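Local structure of L-Ribose isomerase (Acinetobacter, 4Q0S) at residues 15-19 with 20-24; 159-162 with 163-167. The protein isomerises the non-natural aldose L-ribose, probably to its ketose L-ribulose, in a cobalt-containing cupin barrel. All blocks are in the same frame, centred on the assembly; numbering follows the deposited sequence.

Contact 1 (15-19 with 20-24); sequences TSITR and REYDE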
ATOM      1  N   THR A  15     -25.441  20.383 -17.982  1.00 45.12           N
ATOM      2  CA  THR A  15     -26.361  20.612 -16.872  1.00 45.21           C
ATOM      3  C   THR A  15     -26.458  19.352 -16.025  1.00 44.02           C
ATOM      4  O   THR A  15     -27.164  19.311 -15.019  1.00 43.73           O
ATOM      5  CB  THR A  15     -27.775  20.984 -17.373  1.00 45.99           C
ATOM      6  OG1 THR A  15     -28.314  19.900 -18.145  1.00 47.90           O
ATOM      7  CG2 THR A  15     -27.720  22.234 -18.236  1.00 47.55           C
ATOM      8  N   SER A  16     -25.743  18.319 -16.448  1.00 42.62           N
ATOM      9  CA  SER A  16     -25.738  17.059 -15.725  1.00 41.62           C
ATOM     10  C   SER A  16     -24.563  16.219 -16.183  1.00 39.87           C
ATOM     11  O   SER A  16     -23.819  16.604 -17.085  1.00 39.90           O
ATOM     12  CB  SER A  16     -27.039  16.296 -15.971  1.00 42.11           C
ATOM     13  OG  SER A  16     -27.116  15.860 -17.316  1.00 43.68           O
ATOM     14  N   ILE A  17     -24.404  15.066 -15.550  1.00 39.00           N
ATOM     15  CA  ILE A  17     -23.322  14.156 -15.880  1.00 37.13           C
ATOM     16  C   ILE A  17     -23.941  12.848 -16.364  1.00 36.16           C
ATOM     17  O   ILE A  17     -24.885  12.342 -15.759  1.00 36.37           O
ATOM     18  CB  ILE A  17     -22.430  13.910 -14.635  1.00 36.36           C
ATOM     19  CG1 ILE A  17     -21.349  12.877 -14.946  1.00 35.90           C
ATOM     20  CG2 ILE A  17     -23.282  13.457 -13.465  1.00 35.18           C
ATOM     21  CD1 ILE A  17     -20.377  12.662 -13.801  1.00 35.93           C
ATOM     22  N   THR A  18     -23.427  12.309 -17.464  1.00 35.59           N
ATOM     23  CA  THR A  18     -23.965  11.062 -17.993  1.00 34.04           C
ATOM     24  C   THR A  18     -23.679   9.924 -17.027  1.00 33.61           C
ATOM     25  O   THR A  18     -22.735   9.991 -16.241  1.00 32.80           O
ATOM     26  CB  THR A  18     -23.346  10.706 -19.358  1.00 34.87           C
ATOM     27  OG1 THR A  18     -21.981  10.302 -19.182  1.00 31.45           O
ATOM     28  CG2 THR A  18     -23.406  11.905 -20.295  1.00 30.08           C
ATOM     29  N   ARG A  19     -24.503   8.884 -17.081  1.00 31.63           N
ATOM     30  CA  ARG A  19     -24.321   7.726 -16.223  1.00 32.71           C
ATOM     31  C   ARG A  19     -22.930   7.143 -16.441  1.00 32.31           C
ATOM     32  O   ARG A  19     -22.283   6.705 -15.496  1.00 32.85           O
ATOM     33  CB  ARG A  19     -25.389   6.668 -16.519  1.00 32.82           C
ATOM     34  CG  ARG A  19     -25.133   5.312 -15.876  1.00 33.47           C
ATOM     35  CD  ARG A  19     -24.895   5.420 -14.376  1.00 34.51           C
ATOM     36  NE  ARG A  19     -26.063   5.907 -13.645  1.00 34.93           N
ATOM     37  CZ  ARG A  19     -26.086   6.089 -12.329  1.00 35.25           C
ATOM     38  NH1 ARG A  19     -27.185   6.533 -11.734  1.00 33.78           N
ATOM     39  NH2 ARG A  19     -25.004   5.825 -11.606  1.00 33.93           N
ATOM     40  N   ARG A  20     -22.460   7.152 -17.682  1.00 32.46           N
ATOM     41  CA  ARG A  20     -21.136   6.619 -17.964  1.00 32.36           C
ATOM     42  C   ARG A  20     -20.039   7.479 -17.328  1.00 31.83           C
ATOM     43  O   ARG A  20     -19.095   6.956 -16.733  1.00 31.95           O
ATOM     44  CB  ARG A  20     -20.901   6.513 -19.470  1.00 30.51           C
ATOM     45  CG  ARG A  20     -19.508   6.007 -19.823  1.00 29.64           C
ATOM     46  CD  ARG A  20     -19.305   5.930 -21.317  1.00 27.77           C
ATOM     47  NE  ARG A  20     -17.905   5.727 -21.668  1.00 26.02           N
ATOM     48  CZ  ARG A  20     -17.472   5.543 -22.911  1.00 29.54           C
ATOM     49  NH1 ARG A  20     -18.338   5.532 -23.917  1.00 30.95           N
ATOM     50  NH2 ARG A  20     -16.176   5.389 -23.155  1.00 27.72           N
ATOM     51  N   GLU A  21     -20.154   8.798 -17.449  1.00 32.05           N
ATOM     52  CA  GLU A  21     -19.145   9.668 -16.859  1.00 31.05           C
ATOM     53  C   GLU A  21     -19.145   9.492 -15.345  1.00 29.80           C
ATOM     54  O   GLU A  21     -18.085   9.424 -14.723  1.00 29.57           O
ATOM     55  CB  GLU A  21     -19.409  11.136 -17.202  1.00 30.26           C
ATOM     56  CG  GLU A  21     -19.335  11.477 -18.684  1.00 30.78           C
ATOM     57  CD  GLU A  21     -19.751  12.914 -18.950  1.00 32.54           C
ATOM     58  OE1 GLU A  21     -20.734  13.360 -18.317  1.00 31.97           O
ATOM     59  OE2 GLU A  21     -19.113  13.590 -19.786  1.00 27.66           O
ATOM     60  N   TYR A  22     -20.335   9.399 -14.756  1.00 28.51           N
ATOM     61  CA  TYR A  22     -20.444   9.243 -13.317  1.00 28.63           C
ATOM     62  C   TYR A  22     -19.779   7.970 -12.819  1.00 28.90           C
ATOM     63  O   TYR A  22     -18.914   8.009 -11.943  1.00 29.23           O
ATOM     64  CB  TYR A  22     -21.903   9.232 -12.868  1.00 28.20           C
ATOM     65  CG  TYR A  22     -22.013   9.271 -11.365  1.00 28.34           C
ATOM     66  CD1 TYR A  22     -21.887  10.474 -10.676  1.00 28.10           C
ATOM     67  CD2 TYR A  22     -22.161   8.098 -10.625  1.00 27.81           C
ATOM     68  CE1 TYR A  22     -21.902  10.510  -9.284  1.00 29.33           C
ATOM     69  CE2 TYR A  22     -22.175   8.120  -9.234  1.00 27.81           C
ATOM     70  CZ  TYR A  22     -22.046   9.330  -8.570  1.00 29.76           C
ATOM     71  OH  TYR A  22     -22.074   9.367  -7.196  1.00 30.46           O
ATOM     72  N   ASP A  23     -20.198   6.837 -13.370  1.00 29.23           N
ATOM     73  CA  ASP A  23     -19.639   5.554 -12.970  1.00 29.94           C
ATOM     74  C   ASP A  23     -18.132   5.443 -13.163  1.00 28.93           C
ATOM     75  O   ASP A  23     -17.422   5.015 -12.253  1.00 29.52           O
ATOM     76  CB  ASP A  23     -20.337   4.419 -13.714  1.00 28.28           C
ATOM     77  CG  ASP A  23     -21.698   4.112 -13.143  1.00 31.35           C
ATOM     78  OD1 ASP A  23     -22.207   4.934 -12.352  1.00 32.96           O
ATOM     79  OD2 ASP A  23     -22.268   3.056 -13.484  1.00 32.02           O
ATOM     80  N   GLU A  24     -17.632   5.820 -14.333  1.00 27.90           N
ATOM     81  CA  GLU A  24     -16.196   5.716 -14.565  1.00 28.43           C
ATOM     82  C   GLU A  24     -15.445   6.570 -13.542  1.00 29.00           C
ATOM     83  O   GLU A  24     -14.398   6.171 -13.033  1.00 27.41           O
ATOM     84  CB  GLU A  24     -15.844   6.146 -15.995  1.00 27.79           C
ATOM     85  CG  GLU A  24     -16.603   5.366 -17.064  1.00 30.39           C
ATOM     86  CD  GLU A  24     -16.072   5.595 -18.465  1.00 30.76           C
ATOM     87  OE1 GLU A  24     -15.565   6.706 -18.740  1.00 27.35           O
ATOM     88  OE2 GLU A  24     -16.175   4.666 -19.300  1.00 31.54           O
TER
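E21 OE1 is gripped by the backbone N of T18 at 3.0 Å and by the guanidinium of R14, a salt bridge from just upstream. The return bond runs from E21 N to T18 OG1, 2.9 Å and fairly straight at 161°. Together the two reciprocal bonds make a capping box, with T18 as N-cap of helix 19-35. The T18 hydroxyl can face the first turn because OG1 sits between the backbone N and the carbonyl carbon (chi1 71°). T18 N reaches E21 OE1 on its anti side, somewhat out of the carboxylate plane. E21 OE2 forms a salt bridge with R20 NH2 of the second subunit, R20 NH2 pairs with E21 OE2 of that subunit, and R20 NH1 bonds F61 O there.

On the apolar side, I17 CG1 lies 3.4 Å from E21 CB, while I17 CD1 comes near the edge of the Y22 ring and lies 3.9 Å from Y22 CB; F61 and I259 cover this patch.

In the first turn, Y22 N bonds T18 O and D23 N bonds R19 O. The R19 chain, bent at chi2 and chi3, folds back over this turn, and its NH2 is shared between D47 and D23. R19 NH2 meets D23 OD1 on the syn side at 3.0 Å, with the oxygen almost exactly in the guanidinium plane although the carboxylate is turned 66° from it.

Contact 2 (159-162 with 163-167); sequences SPWP and EGVAL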
ATOM      1  N   SER A 159       0.640  30.446   5.382  1.00 29.23           N
ATOM      2  CA  SER A 159       1.388  31.270   4.445  1.00 29.16           C
ATOM      3  C   SER A 159       0.474  31.929   3.420  1.00 28.31           C
ATOM      4  O   SER A 159      -0.706  31.593   3.305  1.00 26.78           O
ATOM      5  CB  SER A 159       2.407  30.410   3.692  1.00 28.80           C
ATOM      6  OG  SER A 159       3.175  29.622   4.579  1.00 30.44           O
ATOM      7  N   PRO A 160       1.008  32.903   2.673  1.00 29.12           N
ATOM      8  CA  PRO A 160       0.160  33.540   1.668  1.00 29.44           C
ATOM      9  C   PRO A 160       0.000  32.542   0.529  1.00 29.81           C
ATOM     10  O   PRO A 160       0.720  31.539   0.463  1.00 30.27           O
ATOM     11  CB  PRO A 160       0.975  34.759   1.247  1.00 28.16           C
ATOM     12  CG  PRO A 160       2.390  34.307   1.451  1.00 30.36           C
ATOM     13  CD  PRO A 160       2.312  33.585   2.776  1.00 28.18           C
ATOM     14  N   TRP A 161      -0.942  32.812  -0.362  1.00 28.85           N
ATOM     15  CA  TRP A 161      -1.171  31.941  -1.495  1.00 29.08           C
ATOM     16  C   TRP A 161       0.021  31.985  -2.433  1.00 31.15           C
ATOM     17  O   TRP A 161       0.691  33.012  -2.554  1.00 30.73           O
ATOM     18  CB  TRP A 161      -2.370  32.416  -2.299  1.00 29.61           C
ATOM     19  CG  TRP A 161      -3.708  32.097  -1.761  1.00 28.50           C
ATOM     20  CD1 TRP A 161      -4.096  32.080  -0.454  1.00 28.80           C
ATOM     21  CD2 TRP A 161      -4.886  31.858  -2.534  1.00 28.80           C
ATOM     22  NE1 TRP A 161      -5.450  31.852  -0.366  1.00 28.92           N
ATOM     23  CE2 TRP A 161      -5.959  31.712  -1.630  1.00 27.86           C
ATOM     24  CE3 TRP A 161      -5.138  31.757  -3.910  1.00 27.79           C
ATOM     25  CZ2 TRP A 161      -7.265  31.471  -2.055  1.00 29.59           C
ATOM     26  CZ3 TRP A 161      -6.436  31.518  -4.332  1.00 29.23           C
ATOM     27  CH2 TRP A 161      -7.484  31.377  -3.406  1.00 29.87           C
ATOM     28  N   PRO A 162       0.320  30.860  -3.092  1.00 31.06           N
ATOM     29  CA  PRO A 162       1.446  30.901  -4.023  1.00 33.31           C
ATOM     30  C   PRO A 162       0.830  31.617  -5.226  1.00 34.48           C
ATOM     31  O   PRO A 162      -0.390  31.803  -5.271  1.00 34.02           O
ATOM     32  CB  PRO A 162       1.722  29.424  -4.298  1.00 33.05           C
ATOM     33  CG  PRO A 162       0.354  28.805  -4.186  1.00 33.25           C
ATOM     34  CD  PRO A 162      -0.206  29.493  -2.949  1.00 31.73           C
ATOM     35  N   GLU A 163       1.639  32.030  -6.190  1.00 36.41           N
ATOM     36  CA  GLU A 163       1.083  32.712  -7.351  1.00 39.52           C
ATOM     37  C   GLU A 163       0.532  31.763  -8.412  1.00 39.05           C
ATOM     38  O   GLU A 163       0.930  30.602  -8.489  1.00 36.82           O
ATOM     39  CB  GLU A 163       2.142  33.599  -7.997  1.00 44.76           C
ATOM     40  CG  GLU A 163       2.595  34.757  -7.137  1.00 51.09           C
ATOM     41  CD  GLU A 163       3.547  35.660  -7.881  1.00 54.85           C
ATOM     42  OE1 GLU A 163       4.602  35.160  -8.334  1.00 57.12           O
ATOM     43  OE2 GLU A 163       3.238  36.863  -8.017  1.00 57.18           O
ATOM     44  N   GLY A 164      -0.390  32.279  -9.223  1.00 38.63           N
ATOM     45  CA  GLY A 164      -0.960  31.504 -10.309  1.00 38.51           C
ATOM     46  C   GLY A 164      -1.990  30.442  -9.986  1.00 38.60           C
ATOM     47  O   GLY A 164      -2.047  29.417 -10.660  1.00 38.79           O
ATOM     48  N   VAL A 165      -2.808  30.672  -8.966  1.00 38.79           N
ATOM     49  CA  VAL A 165      -3.830  29.695  -8.617  1.00 35.29           C
ATOM     50  C   VAL A 165      -5.082  29.982  -9.443  1.00 36.40           C
ATOM     51  O   VAL A 165      -5.749  30.996  -9.239  1.00 34.92           O
ATOM     52  CB  VAL A 165      -4.177  29.757  -7.112  1.00 34.86           C
ATOM     53  CG1 VAL A 165      -5.343  28.827  -6.800  1.00 30.89           C
ATOM     54  CG2 VAL A 165      -2.958  29.366  -6.282  1.00 33.57           C
ATOM     55  N   ALA A 166      -5.388  29.092 -10.384  1.00 33.98           N
ATOM     56  CA  ALA A 166      -6.561  29.250 -11.236  1.00 33.84           C
ATOM     57  C   ALA A 166      -7.820  28.853 -10.477  1.00 33.52           C
ATOM     58  O   ALA A 166      -7.949  27.717 -10.020  1.00 35.25           O
ATOM     59  CB  ALA A 166      -6.421  28.395 -12.496  1.00 31.90           C
ATOM     60  N   LEU A 167      -8.744  29.795 -10.344  1.00 33.72           N
ATOM     61  CA  LEU A 167      -9.995  29.559  -9.642  1.00 31.99           C
ATOM     62  C   LEU A 167     -11.126  29.347 -10.648  1.00 33.09           C
ATOM     63  O   LEU A 167     -11.038  29.777 -11.797  1.00 33.35           O
ATOM     64  CB  LEU A 167     -10.311  30.754  -8.738  1.00 32.23           C
ATOM     65  CG  LEU A 167      -9.320  31.036  -7.605  1.00 31.95           C
ATOM     66  CD1 LEU A 167      -9.727  32.305  -6.862  1.00 29.04           C
ATOM     67  CD2 LEU A 167      -9.291  29.851  -6.648  1.00 29.00           C
TER
HETATM   68  O   HOH W   1      -2.775  32.796  -6.746  1.00 42.34           O
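From W161 to E163 the backbone is extended, then it bends at G164, whose phi is positive (76°), and brings V165 back to face W161 and P162. A water spans the bend: it donates to P162 O at 3.0 Å and accepts from V165 N at 3.1 Å, joining two backbone groups that do not bond each other directly.

Otherwise the contact is apolar. The benzene half of the W161 indole does most of the touching. The V165 and W161 side chains cross at about a right angle, with V165 CG1 3.8 Å from W161 CZ3 and V165 CB nearly as near to W161 CE3. L167 and W161 reach toward each other from opposite directions, and L167 CD2 sits at the ring edge, close to its plane, 4.0 Å from W161 CH2. The other V165 methyl serves the proline: with CG1 anti to the backbone N (chi1 174°), CG2 is turned to P162, 4.0 Å from P162 CG and 3.7 Å from P162 O.

The indole N-H is used elsewhere, in a hydrogen bond from W161 NE1 to L178 O that probably helps to fix how the ring is turned. This bend belongs to the long excursion between strands 132-137 and 180-185, and it packs back on both: F136 meets the W161 ring with planes at about 45° and touches V165, E134 and Y181 border P162, and Y175 of the loop lies against W161 and L167.

Overall arrangement
The two contacts are separate pieces of the fold, with centres 30 Å apart and nearest atoms about 18 Å apart, and each centre lies 20 Å from that of the chain. Contact 1 starts helix 19-35 and reaches a second subunit; contact 2 is a surface bend whose segments touch no other chain of the assembly. Its flanking strands, 132-137 and 180-185, belong to the five-stranded sheet that also carries H117 and H199, two of the cobalt ligands beside H119 and E124. The Y22 side chain of contact 1 is about 13 Å from a bound D-ribitol, too far to touch it.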